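Local structure of aspartate aminotransferase (1O4S) at residues Y95-S100 with D230-F235; L114-M119 with T266-I271; E194-L199 with T226-V231; D336-C341 with P354-L359; E346-A351 with I382-N387. The protein catalyses the reversible, pyridoxal-phosphate-dependent transfer of an amino group from L-aspartate to 2-oxoglutarate, giving oxaloacetate and L-glutamate, and works as a homodimer. All coordinates share one frame; numbering follows the deposited sequence. Where two conformers were deposited one is given.

Overall arrangement
The contacts fall into two groups. Contacts 1, 2 and 3 belong to the large domain with its seven-stranded sheet; contacts 4 and 5 to the small domain, built round the sheet that includes strands 350-354 and 363-367. Contacts 1 and 3 share Asp230 and Val231 on helix 228-231, their centres about 12 Å apart; the centres of contacts 1 and 2 are about 20 Å apart. Along the chain the segments of contacts 1 and 2 alternate, and contact 3 falls between the segments of contact 2. Contacts 4 and 5 follow, their segments alternating, both using helix 337-348, with centres about 15 Å apart. The set spans both domains, and contact 2 alone meets the second subunit.

Contact 1 of 5, residues Y95-S100 with D230-F235; sequences YKKDIS and DVSEGF
A lysine-to-backbone bond, with an apolar patch round Phe235 on one flank and a ring-carboxylate approach on the other, joins the loop after helix 81-95 to the turn that follows helix 228-231, at the partly buried periphery of the large domain. Lys97 carries the contact. Its chain runs out straight and bends only at the last torsion (chi4 -81°), which turns NZ onto Ser232 O at 2.8 Å. The ammonium sits above the carbonyl plane, 62° out of it, and not on a lone pair. From there NZ also makes a weak bond to Ser232 OG, 3.3 Å away; the amino group thus grips the serine's carbonyl and, more loosely, its hydroxyl. Helix 81-95 ends here in a Schellman motif: Lys96, with positive phi, is the first residue to leave the helix, and the chain then turns into the loop leading to strand 104-107. Beside the lysine, Ile99 CD1 lies 3.9 Å from Phe235 CZ, the two side chains crossing at about a right angle, while Lys97 CD passes 4.1 Å from Phe235 CE1. Leu229 and Ile259 also pack on the phenylalanine. At the other end Asp230 OD2 reaches the edge of the Tyr95 ring in its plane, 3.3 Å from CD2, with the carboxylate turned 72° from the ring; the other oxygen, OD1, is engaged by Ser227.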
# COMPACT_ATOMS: atom_id res chain seq x y z
N TYR B 95 -8.31 -27.09 3.77
CA TYR B 95 -9.74 -27.06 3.46
C TYR B 95 -10.13 -27.97 2.31
O TYR B 95 -11.23 -27.88 1.78
CB TYR B 95 -10.16 -25.61 3.19
CG TYR B 95 -10.04 -24.77 4.44
CD1 TYR B 95 -9.10 -23.73 4.51
CD2 TYR B 95 -10.83 -25.04 5.56
CE1 TYR B 95 -8.96 -22.95 5.65
CE2 TYR B 95 -10.67 -24.26 6.75
CZ TYR B 95 -9.74 -23.20 6.76
OH TYR B 95 -9.54 -22.42 7.85
N LYS B 96 -9.22 -28.87 1.96
CA LYS B 96 -9.40 -29.81 0.86
C LYS B 96 -10.01 -29.16 -0.40
O LYS B 96 -11.11 -29.50 -0.84
CB LYS B 96 -10.17 -31.07 1.30
CG LYS B 96 -9.28 -32.17 1.92
CD LYS B 96 -8.12 -32.63 1.00
CE LYS B 96 -8.62 -33.39 -0.23
NZ LYS B 96 -9.17 -34.72 0.12
N LYS B 97 -9.26 -28.20 -0.93
CA LYS B 97 -9.56 -27.47 -2.17
C LYS B 97 -8.31 -27.45 -3.08
O LYS B 97 -7.18 -27.53 -2.60
CB LYS B 97 -9.94 -26.02 -1.84
CG LYS B 97 -11.10 -25.92 -0.86
CD LYS B 97 -11.67 -24.53 -0.77
CE LYS B 97 -12.82 -24.49 0.22
NZ LYS B 97 -14.07 -24.98 -0.36
N ASP B 98 -8.55 -27.37 -4.38
CA ASP B 98 -7.49 -27.25 -5.37
C ASP B 98 -7.40 -25.75 -5.63
O ASP B 98 -8.16 -25.19 -6.41
CB ASP B 98 -7.88 -28.04 -6.65
CG ASP B 98 -6.69 -28.39 -7.54
OD1 ASP B 98 -5.62 -27.74 -7.42
OD2 ASP B 98 -6.73 -29.32 -8.39
N ILE B 99 -6.51 -25.09 -4.91
CA ILE B 99 -6.24 -23.68 -5.12
C ILE B 99 -4.99 -23.50 -6.02
O ILE B 99 -3.90 -23.99 -5.71
CB ILE B 99 -6.09 -22.97 -3.78
CG1 ILE B 99 -7.24 -23.37 -2.86
CG2 ILE B 99 -6.06 -21.46 -3.96
CD1 ILE B 99 -7.32 -22.58 -1.56
N SER B 100 -5.17 -22.81 -7.14
CA SER B 100 -4.07 -22.39 -8.00
C SER B 100 -3.32 -21.16 -7.42
O SER B 100 -3.92 -20.31 -6.79
CB SER B 100 -4.63 -22.11 -9.39
OG SER B 100 -3.72 -21.44 -10.22
N ASP B 230 -14.75 -23.92 4.89
CA ASP B 230 -15.40 -25.16 5.36
C ASP B 230 -16.79 -25.43 4.75
O ASP B 230 -17.20 -26.58 4.61
CB ASP B 230 -15.53 -25.14 6.89
CG ASP B 230 -14.19 -25.42 7.62
OD1 ASP B 230 -13.93 -24.78 8.66
OD2 ASP B 230 -13.37 -26.28 7.24
N VAL B 231 -17.49 -24.35 4.39
CA VAL B 231 -18.88 -24.43 3.90
C VAL B 231 -19.08 -24.02 2.43
O VAL B 231 -20.19 -24.06 1.91
CB VAL B 231 -19.82 -23.58 4.79
CG1 VAL B 231 -19.84 -24.14 6.22
CG2 VAL B 231 -19.41 -22.11 4.81
N SER B 232 -18.00 -23.64 1.75
CA SER B 232 -18.08 -23.25 0.36
C SER B 232 -17.51 -24.40 -0.45
O SER B 232 -16.80 -25.24 0.08
CB SER B 232 -17.26 -21.98 0.11
OG SER B 232 -15.87 -22.24 -0.01
N GLU B 233 -17.91 -24.46 -1.71
CA GLU B 233 -17.14 -25.16 -2.74
C GLU B 233 -16.81 -24.05 -3.74
O GLU B 233 -17.72 -23.29 -4.17
CB GLU B 233 -17.96 -26.24 -3.48
CG GLU B 233 -18.42 -27.44 -2.66
CD GLU B 233 -19.61 -28.16 -3.29
OE1 GLU B 233 -20.03 -27.80 -4.42
OE2 GLU B 233 -20.15 -29.09 -2.64
N GLY B 234 -15.55 -23.95 -4.12
CA GLY B 234 -15.17 -22.97 -5.12
C GLY B 234 -15.20 -21.53 -4.63
O GLY B 234 -15.68 -21.21 -3.53
N PHE B 235 -14.70 -20.65 -5.47
CA PHE B 235 -14.49 -19.27 -5.06
C PHE B 235 -15.31 -18.29 -5.90
O PHE B 235 -15.02 -17.09 -5.89
CB PHE B 235 -12.99 -18.93 -5.14
CG PHE B 235 -12.17 -19.50 -4.02
CD1 PHE B 235 -11.52 -20.72 -4.16
CD2 PHE B 235 -12.01 -18.81 -2.83
CE1 PHE B 235 -10.75 -21.25 -3.10
CE2 PHE B 235 -11.26 -19.30 -1.80
CZ PHE B 235 -10.61 -20.53 -1.93

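Contact 2 of 5, residues L114-M119 with T266-I271; sequences LFNAFM and TAVSKI
The Asn116 and Ile271 side chains run antiparallel alongside each other where helices 109-121 and 262-275 pack across one another in the large, PLP-binding domain of this fold-type I aminotransferase; the axes of segments 114-119 and 266-271 approach to 8.9 Å at 112°. Asn116 OD1 lies 3.3 Å from Ile271 CG2, the amide carbon resting against the same branch. Val268 instead meets the asparagine at about a right angle, its CG1 3.8 Å from Asn116 CB. With CG1 trans to the backbone N (chi1 162°), Val268 presents that methyl to the asparagine and brings CG2 near Asn116 O. The amide nitrogen ND2 donates to Gln272 OE1, giving this buried polar group a partner on the facing helix. With an alanine here, Gln272 OE1 would probably lose its donor and a gap would open beside Ile271. Met119 O accepts from Ser15 OG of the second subunit, and Ile18 of that subunit packs on Ile271. One turn beyond Asn116, Met119 CB touches Ile271 CD1 at 4.0 Å.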
# COMPACT_ATOMS: atom_id res chain seq x y z
N LEU B 114 -8.18 -6.38 1.95
CA LEU B 114 -9.54 -5.89 2.11
C LEU B 114 -9.80 -4.69 1.18
O LEU B 114 -10.75 -4.67 0.44
CB LEU B 114 -9.81 -5.53 3.58
CG LEU B 114 -9.91 -6.71 4.58
CD1 LEU B 114 -9.43 -6.40 6.05
CD2 LEU B 114 -11.38 -7.28 4.61
N PHE B 115 -8.93 -3.69 1.21
CA PHE B 115 -9.11 -2.52 0.39
C PHE B 115 -9.18 -2.87 -1.10
O PHE B 115 -10.06 -2.38 -1.83
CB PHE B 115 -7.99 -1.53 0.65
CG PHE B 115 -8.09 -0.29 -0.18
CD1 PHE B 115 -7.16 -0.02 -1.16
CD2 PHE B 115 -9.15 0.59 0.00
CE1 PHE B 115 -7.27 1.12 -1.97
CE2 PHE B 115 -9.26 1.72 -0.82
CZ PHE B 115 -8.31 1.99 -1.79
N ASN B 116 -8.26 -3.72 -1.54
CA ASN B 116 -8.23 -4.20 -2.92
C ASN B 116 -9.51 -4.92 -3.34
O ASN B 116 -9.94 -4.75 -4.47
CB ASN B 116 -7.05 -5.13 -3.20
CG ASN B 116 -5.69 -4.44 -3.18
OD1 ASN B 116 -5.56 -3.21 -3.14
ND2 ASN B 116 -4.65 -5.27 -3.22
N ALA B 117 -10.10 -5.70 -2.43
CA ALA B 117 -11.38 -6.38 -2.67
C ALA B 117 -12.51 -5.38 -2.94
O ALA B 117 -13.28 -5.51 -3.91
CB ALA B 117 -11.75 -7.29 -1.47
N PHE B 118 -12.60 -4.37 -2.08
CA PHE B 118 -13.62 -3.35 -2.24
C PHE B 118 -13.41 -2.58 -3.54
O PHE B 118 -14.36 -2.31 -4.25
CB PHE B 118 -13.62 -2.43 -1.04
CG PHE B 118 -14.00 -3.14 0.26
CD1 PHE B 118 -15.09 -4.01 0.30
CD2 PHE B 118 -13.29 -2.90 1.43
CE1 PHE B 118 -15.44 -4.64 1.49
CE2 PHE B 118 -13.65 -3.50 2.62
CZ PHE B 118 -14.71 -4.38 2.65
N MET B 119 -12.17 -2.22 -3.84
CA MET B 119 -11.87 -1.47 -5.06
C MET B 119 -12.16 -2.34 -6.32
O MET B 119 -12.58 -1.83 -7.38
CB MET B 119 -10.39 -1.04 -5.07
CG MET B 119 -10.00 0.02 -4.11
SD MET B 119 -10.76 1.64 -4.49
CE MET B 119 -9.81 2.16 -5.85
N THR B 266 -7.31 -11.54 -10.56
CA THR B 266 -6.73 -10.77 -11.64
C THR B 266 -7.07 -9.28 -11.48
O THR B 266 -6.22 -8.42 -11.67
CB THR B 266 -7.26 -11.33 -12.95
OG1 THR B 266 -6.48 -12.47 -13.28
CG2 THR B 266 -7.00 -10.36 -14.14
N ALA B 267 -8.33 -9.00 -11.16
CA ALA B 267 -8.75 -7.65 -10.88
C ALA B 267 -7.97 -7.09 -9.67
O ALA B 267 -7.43 -5.99 -9.71
CB ALA B 267 -10.27 -7.60 -10.63
N VAL B 268 -7.92 -7.88 -8.60
CA VAL B 268 -7.25 -7.46 -7.38
C VAL B 268 -5.78 -7.20 -7.62
O VAL B 268 -5.23 -6.23 -7.10
CB VAL B 268 -7.50 -8.47 -6.23
CG1 VAL B 268 -6.49 -8.32 -5.12
CG2 VAL B 268 -8.93 -8.34 -5.72
N SER B 269 -5.17 -7.98 -8.51
CA SER B 269 -3.78 -7.87 -8.87
C SER B 269 -3.47 -6.56 -9.63
O SER B 269 -2.42 -5.96 -9.46
CB SER B 269 -3.33 -9.17 -9.60
OG SER B 269 -3.66 -10.18 -8.66
N LYS B 270 -4.42 -6.13 -10.45
CA LYS B 270 -4.34 -4.85 -11.12
C LYS B 270 -4.36 -3.70 -10.11
O LYS B 270 -3.55 -2.85 -10.20
CB LYS B 270 -5.48 -4.69 -12.13
CG LYS B 270 -5.33 -5.56 -13.35
CD LYS B 270 -6.55 -5.42 -14.26
CE LYS B 270 -6.52 -6.44 -15.40
NZ LYS B 270 -7.89 -6.82 -15.86
N ILE B 271 -5.26 -3.74 -9.13
CA ILE B 271 -5.27 -2.74 -8.07
C ILE B 271 -3.89 -2.70 -7.37
O ILE B 271 -3.32 -1.63 -7.19
CB ILE B 271 -6.38 -3.00 -6.99
CG1 ILE B 271 -7.79 -3.18 -7.58
CG2 ILE B 271 -6.42 -1.82 -5.98
CD1 ILE B 271 -8.26 -2.01 -8.36

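Contact 3 of 5, residues E194-L199 with T226-V231; sequences EFLEGL and TSILDV
A capping box, formed by Ser227 and Asp230 at the start of helix 228-231, shapes the short segment that packs Ile228 and Val231 against Leu196 and Glu197 of helix 193-206. Ser227 OG accepts from Leu229 N at 3.0 Å, and in return Ser227 N donates to Asp230 OD1 at 2.9 Å in a nearly straight bond (174°). That oxygen is met on its anti side, 30° out of the carboxylate plane. The contact with the longer helix is largely apolar. Leu196 CD1 lies 3.4 Å from Thr226 O and also touches Thr226 CB and CG2, the leucine and threonine side chains lying side by side and pointing opposite ways. Val231 straddles two neighbours: its first torsion (chi1 -63°) places CG1 opposite the carbonyl carbon and against Glu197 CG, at 3.3 Å, while CG2 packs on Leu196 CB at 3.8 Å. Shortening this valine to an alanine removes both methyls, which is likely to open a gap beside Leu196 and leave the Glu197 stem unsupported. Glu197 is held at its far end by a salt bridge from OE2 to Arg193. Ile228 brings CD1 near Leu196 CB, 4.3 Å away, and also touches Val200. Glu214 accepts from Ser227 OG and Ile228 N, Tyr95 of helix 81-95 lies against Ser227 and Leu229, and strand 238-243 meets the short helix through Ile238 and Tyr240.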
# COMPACT_ATOMS: atom_id res chain seq x y z
N GLU B 194 -24.05 -23.10 10.77
CA GLU B 194 -25.39 -22.95 10.21
C GLU B 194 -25.60 -21.57 9.53
O GLU B 194 -26.15 -21.48 8.42
CB GLU B 194 -26.47 -23.24 11.29
CG GLU B 194 -25.97 -23.26 12.77
CD GLU B 194 -25.06 -24.46 13.16
OE1 GLU B 194 -24.07 -24.27 13.91
OE2 GLU B 194 -25.34 -25.61 12.73
N PHE B 195 -25.13 -20.51 10.18
CA PHE B 195 -25.17 -19.17 9.60
C PHE B 195 -24.35 -19.09 8.28
O PHE B 195 -24.85 -18.59 7.28
CB PHE B 195 -24.68 -18.13 10.62
CG PHE B 195 -24.51 -16.75 10.05
CD1 PHE B 195 -25.58 -15.87 9.98
CD2 PHE B 195 -23.27 -16.35 9.54
CE1 PHE B 195 -25.42 -14.60 9.41
CE2 PHE B 195 -23.11 -15.10 8.99
CZ PHE B 195 -24.19 -14.21 8.92
N LEU B 196 -23.13 -19.61 8.29
CA LEU B 196 -22.21 -19.53 7.16
C LEU B 196 -22.67 -20.33 5.95
O LEU B 196 -22.58 -19.85 4.83
CB LEU B 196 -20.80 -20.01 7.60
CG LEU B 196 -20.19 -19.18 8.73
CD1 LEU B 196 -18.86 -19.75 9.20
CD2 LEU B 196 -20.02 -17.69 8.27
N GLU B 197 -23.14 -21.56 6.18
CA GLU B 197 -23.75 -22.40 5.14
C GLU B 197 -24.93 -21.70 4.48
O GLU B 197 -25.11 -21.78 3.26
CB GLU B 197 -24.26 -23.75 5.73
CG GLU B 197 -23.13 -24.64 6.24
CD GLU B 197 -23.60 -25.97 6.80
OE1 GLU B 197 -24.59 -26.02 7.58
OE2 GLU B 197 -22.95 -26.98 6.46
N GLY B 198 -25.73 -21.04 5.31
CA GLY B 198 -26.88 -20.30 4.84
C GLY B 198 -26.47 -19.08 4.05
O GLY B 198 -27.09 -18.74 3.05
N LEU B 199 -25.38 -18.43 4.47
CA LEU B 199 -24.94 -17.21 3.81
C LEU B 199 -24.41 -17.58 2.43
O LEU B 199 -24.63 -16.88 1.46
CB LEU B 199 -23.87 -16.53 4.66
CG LEU B 199 -23.78 -15.01 4.86
CD1 LEU B 199 -22.31 -14.63 4.95
CD2 LEU B 199 -24.48 -14.19 3.80
N THR B 226 -15.49 -22.40 12.27
CA THR B 226 -15.84 -22.74 10.90
C THR B 226 -15.36 -21.60 9.99
O THR B 226 -15.71 -20.43 10.21
CB THR B 226 -17.36 -22.86 10.78
OG1 THR B 226 -17.87 -23.82 11.72
CG2 THR B 226 -17.74 -23.41 9.43
N SER B 227 -14.60 -21.96 8.97
CA SER B 227 -14.14 -21.03 7.95
C SER B 227 -15.20 -21.00 6.87
O SER B 227 -15.89 -21.99 6.66
CB SER B 227 -12.83 -21.52 7.35
OG SER B 227 -12.47 -20.80 6.21
N ILE B 228 -15.31 -19.88 6.16
CA ILE B 228 -16.14 -19.85 4.97
C ILE B 228 -15.67 -20.94 3.98
O ILE B 228 -16.47 -21.44 3.20
CB ILE B 228 -16.14 -18.45 4.29
CG1 ILE B 228 -17.41 -18.28 3.41
CG2 ILE B 228 -14.86 -18.23 3.45
CD1 ILE B 228 -18.73 -18.33 4.18
N LEU B 229 -14.39 -21.27 4.02
CA LEU B 229 -13.85 -22.35 3.19
C LEU B 229 -14.22 -23.79 3.67
O LEU B 229 -14.01 -24.76 2.92
CB LEU B 229 -12.34 -22.21 3.07
CG LEU B 229 -11.85 -20.86 2.51
CD1 LEU B 229 -10.35 -20.93 2.29
CD2 LEU B 229 -12.54 -20.44 1.23
N ASP B 230 -14.75 -23.92 4.89
CA ASP B 230 -15.40 -25.16 5.36
C ASP B 230 -16.79 -25.43 4.75
O ASP B 230 -17.20 -26.58 4.61
CB ASP B 230 -15.53 -25.14 6.89
CG ASP B 230 -14.19 -25.42 7.62
OD1 ASP B 230 -13.93 -24.78 8.66
OD2 ASP B 230 -13.37 -26.28 7.24
N VAL B 231 -17.49 -24.35 4.39
CA VAL B 231 -18.88 -24.43 3.90
C VAL B 231 -19.08 -24.02 2.43
O VAL B 231 -20.19 -24.06 1.91
CB VAL B 231 -19.82 -23.58 4.79
CG1 VAL B 231 -19.84 -24.14 6.22
CG2 VAL B 231 -19.41 -22.11 4.81

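Contact 4 of 5, residues D336-C341 with P354-L359; sequences DDVKFC and PGSAFL
Asp337 and Ser356 tie the first turn of helix 337-348 to the 3-10 turn 355-357 that follows strand 350-354, in the small domain of the class I aminotransferase fold. The polar contacts converge on one oxygen. Asp337 OD2 accepts from Ser356 OG at 2.7 Å on its syn lone pair, and from Ser356 N at 3.0 Å, the amide coming from above the carboxylate plane, 54° out of it. The first torsion of Asp337 (chi1 53°) puts CG between the backbone N and the carbonyl carbon, which carries the carboxylate across to the turn. The other oxygen, OD1, accepts from Gly362 N, and both ends of this buried carboxylate are therefore used to hold the chain between strands 350-354 and 363-367. Asp336 caps the helix just before, its OD2 taking a weak bond from Val338 N. The 3-10 turn has its own bonds, Ala357 N to Pro354 O and Phe358 N to Gly355 O. Gly355 lies about 6 Å from the side chain of Arg365, which probably binds L-aspartate, consistent with a turn close to the substrate site. The apolar contacts gather on Pro354, also covered by Leu29 of helix 27-38. The Val338 side chain crosses the proline obliquely, CG2 4.0 Å from Pro354 CB, and on the next helical turn Cys341 SG lies 3.8 Å from Pro354 CG.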
# COMPACT_ATOMS: atom_id res chain seq x y z
N ASP B 336 -21.75 5.83 29.73
CA ASP B 336 -21.00 6.14 28.52
C ASP B 336 -19.63 5.41 28.55
O ASP B 336 -18.92 5.45 29.56
CB ASP B 336 -20.82 7.67 28.39
CG ASP B 336 -20.05 8.08 27.12
OD1 ASP B 336 -20.10 9.27 26.73
OD2 ASP B 336 -19.36 7.31 26.45
N ASP B 337 -19.29 4.74 27.44
CA ASP B 337 -18.09 3.90 27.37
C ASP B 337 -16.84 4.74 27.15
O ASP B 337 -15.77 4.42 27.66
CB ASP B 337 -18.20 2.83 26.26
CG ASP B 337 -18.55 3.42 24.92
OD1 ASP B 337 -19.75 3.59 24.63
OD2 ASP B 337 -17.72 3.76 24.08
N VAL B 338 -16.96 5.80 26.35
CA VAL B 338 -15.87 6.75 26.19
C VAL B 338 -15.45 7.33 27.53
O VAL B 338 -14.27 7.37 27.83
CB VAL B 338 -16.23 7.93 25.26
CG1 VAL B 338 -15.06 8.92 25.18
CG2 VAL B 338 -16.61 7.44 23.88
N LYS B 339 -16.41 7.78 28.32
CA LYS B 339 -16.10 8.31 29.64
C LYS B 339 -15.57 7.22 30.56
O LYS B 339 -14.66 7.47 31.34
CB LYS B 339 -17.33 8.98 30.28
CG LYS B 339 -17.91 10.17 29.48
CD LYS B 339 -19.06 10.87 30.29
CE LYS B 339 -19.90 11.90 29.47
NZ LYS B 339 -20.93 12.61 30.34
N PHE B 340 -16.13 6.02 30.47
CA PHE B 340 -15.61 4.88 31.24
C PHE B 340 -14.09 4.73 31.02
O PHE B 340 -13.34 4.55 31.97
CB PHE B 340 -16.32 3.58 30.85
CG PHE B 340 -15.92 2.38 31.70
CD1 PHE B 340 -16.73 1.94 32.74
CD2 PHE B 340 -14.73 1.68 31.44
CE1 PHE B 340 -16.37 0.83 33.53
CE2 PHE B 340 -14.36 0.58 32.23
CZ PHE B 340 -15.19 0.15 33.26
N CYS B 341 -13.67 4.81 29.77
CA CYS B 341 -12.27 4.58 29.41
C CYS B 341 -11.38 5.75 29.76
O CYS B 341 -10.21 5.55 30.11
CB CYS B 341 -12.15 4.29 27.92
SG CYS B 341 -12.87 2.71 27.47
N PRO B 354 -13.01 2.25 23.88
CA PRO B 354 -14.47 2.41 23.90
C PRO B 354 -15.17 1.58 22.82
O PRO B 354 -14.76 1.64 21.67
CB PRO B 354 -14.65 3.91 23.65
CG PRO B 354 -13.35 4.49 24.11
CD PRO B 354 -12.30 3.53 23.72
N GLY B 355 -16.20 0.82 23.20
CA GLY B 355 -17.05 0.10 22.26
C GLY B 355 -17.68 0.96 21.15
O GLY B 355 -17.96 0.46 20.05
N SER B 356 -17.90 2.23 21.46
CA SER B 356 -18.28 3.26 20.47
C SER B 356 -17.42 3.24 19.20
O SER B 356 -17.91 3.50 18.11
CB SER B 356 -18.11 4.67 21.06
OG SER B 356 -19.03 4.92 22.05
N ALA B 357 -16.13 2.98 19.36
CA ALA B 357 -15.24 2.89 18.21
C ALA B 357 -15.68 1.79 17.22
O ALA B 357 -15.41 1.86 16.02
CB ALA B 357 -13.85 2.68 18.70
N PHE B 358 -16.35 0.77 17.73
CA PHE B 358 -16.80 -0.38 16.96
C PHE B 358 -18.31 -0.34 16.66
O PHE B 358 -18.92 -1.37 16.32
CB PHE B 358 -16.42 -1.64 17.74
CG PHE B 358 -14.97 -1.66 18.19
CD1 PHE B 358 -13.97 -2.11 17.33
CD2 PHE B 358 -14.60 -1.22 19.46
CE1 PHE B 358 -12.59 -2.15 17.74
CE2 PHE B 358 -13.25 -1.23 19.89
CZ PHE B 358 -12.24 -1.69 19.00
N LEU B 359 -18.89 0.85 16.81
CA LEU B 359 -20.33 1.11 16.66
C LEU B 359 -21.23 0.35 17.63
O LEU B 359 -22.38 0.06 17.31
CB LEU B 359 -20.79 0.87 15.21
CG LEU B 359 -19.92 1.57 14.16
CD1 LEU B 359 -20.52 1.44 12.75
CD2 LEU B 359 -19.69 3.04 14.56

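Contact 5 of 5, residues E346-A351 with I382-N387; sequences EEKKVA and IEDFLN
Lys348 bends at its second torsion (chi2 -52°) and is extended beyond it, while Phe385 has CG trans to its backbone N (chi1 177°); together these bring the lysine's aliphatic part against the stem of the phenylalanine, Lys348 CG lying 3.9 Å from Phe385 CB. The straight end carries NZ on to Asp384, 3.6 Å from its CB. The opposite charges do not pair directly, as Lys348 NZ and Asp384 OD2 stand 4.4 Å apart. A water bridges them, accepting from NZ and donating to OD2, each at 2.8 Å. Glu347 OE1 comes to the edge of the Phe385 ring near its plane, 3.8 Å from CE1, the carboxylate turned 61° from the ring. Deeper in, Val350 CG1 meets Ile382 CD1 at 4.3 Å, and Phe340 stacks edge-to-face with Phe385. The contact thus sets the C-terminal helix 372-386 on the turn from helix 337-348 into strand 350-354, within the small domain, as in class I aminotransferases.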
# COMPACT_ATOMS: atom_id res chain seq x y z
N GLU B 346 -7.34 7.76 33.53
CA GLU B 346 -6.80 8.84 34.33
C GLU B 346 -6.66 8.42 35.81
O GLU B 346 -5.71 8.82 36.45
CB GLU B 346 -7.61 10.15 34.14
CG GLU B 346 -8.85 10.31 35.02
CD GLU B 346 -9.90 11.36 34.52
OE1 GLU B 346 -10.96 11.49 35.21
OE2 GLU B 346 -9.71 12.03 33.46
N GLU B 347 -7.54 7.55 36.30
CA GLU B 347 -7.57 7.21 37.73
C GLU B 347 -6.74 5.94 38.05
O GLU B 347 -6.06 5.87 39.07
CB GLU B 347 -9.03 7.05 38.24
CG GLU B 347 -9.89 8.32 38.07
CD GLU B 347 -11.37 8.15 38.49
OE1 GLU B 347 -11.68 7.20 39.26
OE2 GLU B 347 -12.23 8.99 38.07
N LYS B 348 -6.85 4.94 37.17
CA LYS B 348 -6.24 3.62 37.38
C LYS B 348 -5.09 3.33 36.42
O LYS B 348 -4.40 2.34 36.61
CB LYS B 348 -7.30 2.50 37.24
CG LYS B 348 -8.39 2.45 38.32
CD LYS B 348 -7.83 2.44 39.75
CE LYS B 348 -8.94 2.40 40.75
NZ LYS B 348 -8.42 2.21 42.12
N LYS B 349 -4.88 4.20 35.44
CA LYS B 349 -3.84 4.05 34.42
C LYS B 349 -3.93 2.67 33.75
O LYS B 349 -2.90 1.99 33.51
CB LYS B 349 -2.43 4.33 34.98
CG LYS B 349 -2.37 5.30 36.17
CD LYS B 349 -2.51 6.75 35.78
CE LYS B 349 -2.28 7.66 36.99
NZ LYS B 349 -3.49 7.91 37.83
N VAL B 350 -5.17 2.28 33.44
CA VAL B 350 -5.46 1.17 32.54
C VAL B 350 -6.16 1.70 31.30
O VAL B 350 -7.16 2.43 31.39
CB VAL B 350 -6.36 0.08 33.19
CG1 VAL B 350 -6.59 -1.07 32.20
CG2 VAL B 350 -5.74 -0.40 34.49
N ALA B 351 -5.63 1.32 30.15
CA ALA B 351 -6.15 1.70 28.85
C ALA B 351 -6.99 0.61 28.16
O ALA B 351 -6.51 -0.47 27.84
CB ALA B 351 -5.03 2.16 27.95
N ILE B 382 -9.24 -2.57 37.68
CA ILE B 382 -10.57 -2.52 37.11
C ILE B 382 -11.63 -2.87 38.15
O ILE B 382 -12.67 -2.25 38.16
CB ILE B 382 -10.67 -3.41 35.84
CG1 ILE B 382 -9.87 -2.77 34.70
CG2 ILE B 382 -12.15 -3.61 35.39
CD1 ILE B 382 -9.77 -3.63 33.47
N GLU B 383 -11.34 -3.85 39.02
CA GLU B 383 -12.28 -4.34 40.04
C GLU B 383 -12.50 -3.27 41.12
O GLU B 383 -13.63 -3.03 41.57
CB GLU B 383 -11.77 -5.66 40.65
CG GLU B 383 -12.69 -6.32 41.67
CD GLU B 383 -12.21 -7.70 42.17
OE1 GLU B 383 -11.17 -8.21 41.72
OE2 GLU B 383 -12.90 -8.29 43.04
N ASP B 384 -11.40 -2.63 41.51
CA ASP B 384 -11.44 -1.47 42.40
C ASP B 384 -12.24 -0.30 41.83
O ASP B 384 -12.97 0.41 42.56
CB ASP B 384 -10.01 -1.01 42.71
CG ASP B 384 -9.32 -1.88 43.76
OD1 ASP B 384 -9.92 -2.90 44.22
OD2 ASP B 384 -8.18 -1.61 44.21
N PHE B 385 -12.11 -0.08 40.53
CA PHE B 385 -12.75 1.01 39.83
C PHE B 385 -14.26 0.73 39.74
O PHE B 385 -15.09 1.64 39.93
CB PHE B 385 -12.11 1.15 38.45
CG PHE B 385 -12.73 2.21 37.59
CD1 PHE B 385 -12.35 3.53 37.74
CD2 PHE B 385 -13.65 1.87 36.62
CE1 PHE B 385 -12.90 4.51 36.93
CE2 PHE B 385 -14.20 2.84 35.81
CZ PHE B 385 -13.82 4.17 35.97
N LEU B 386 -14.61 -0.53 39.49
CA LEU B 386 -16.00 -0.92 39.41
C LEU B 386 -16.72 -0.80 40.77
O LEU B 386 -17.95 -0.65 40.79
CB LEU B 386 -16.13 -2.35 38.87
CG LEU B 386 -15.75 -2.55 37.40
CD1 LEU B 386 -16.21 -3.93 36.93
CD2 LEU B 386 -16.31 -1.45 36.51
N ASN B 387 -15.98 -0.87 41.88
CA ASN B 387 -16.55 -0.75 43.22
C ASN B 387 -16.10 0.56 43.87
O ASN B 387 -15.89 0.60 45.08
CB ASN B 387 -16.14 -1.95 44.11
CG ASN B 387 -16.44 -3.31 43.47
OD1 ASN B 387 -17.52 -3.54 42.93
ND2 ASN B 387 -15.47 -4.21 43.54
O HOH W 1 -6.72 -0.04 42.34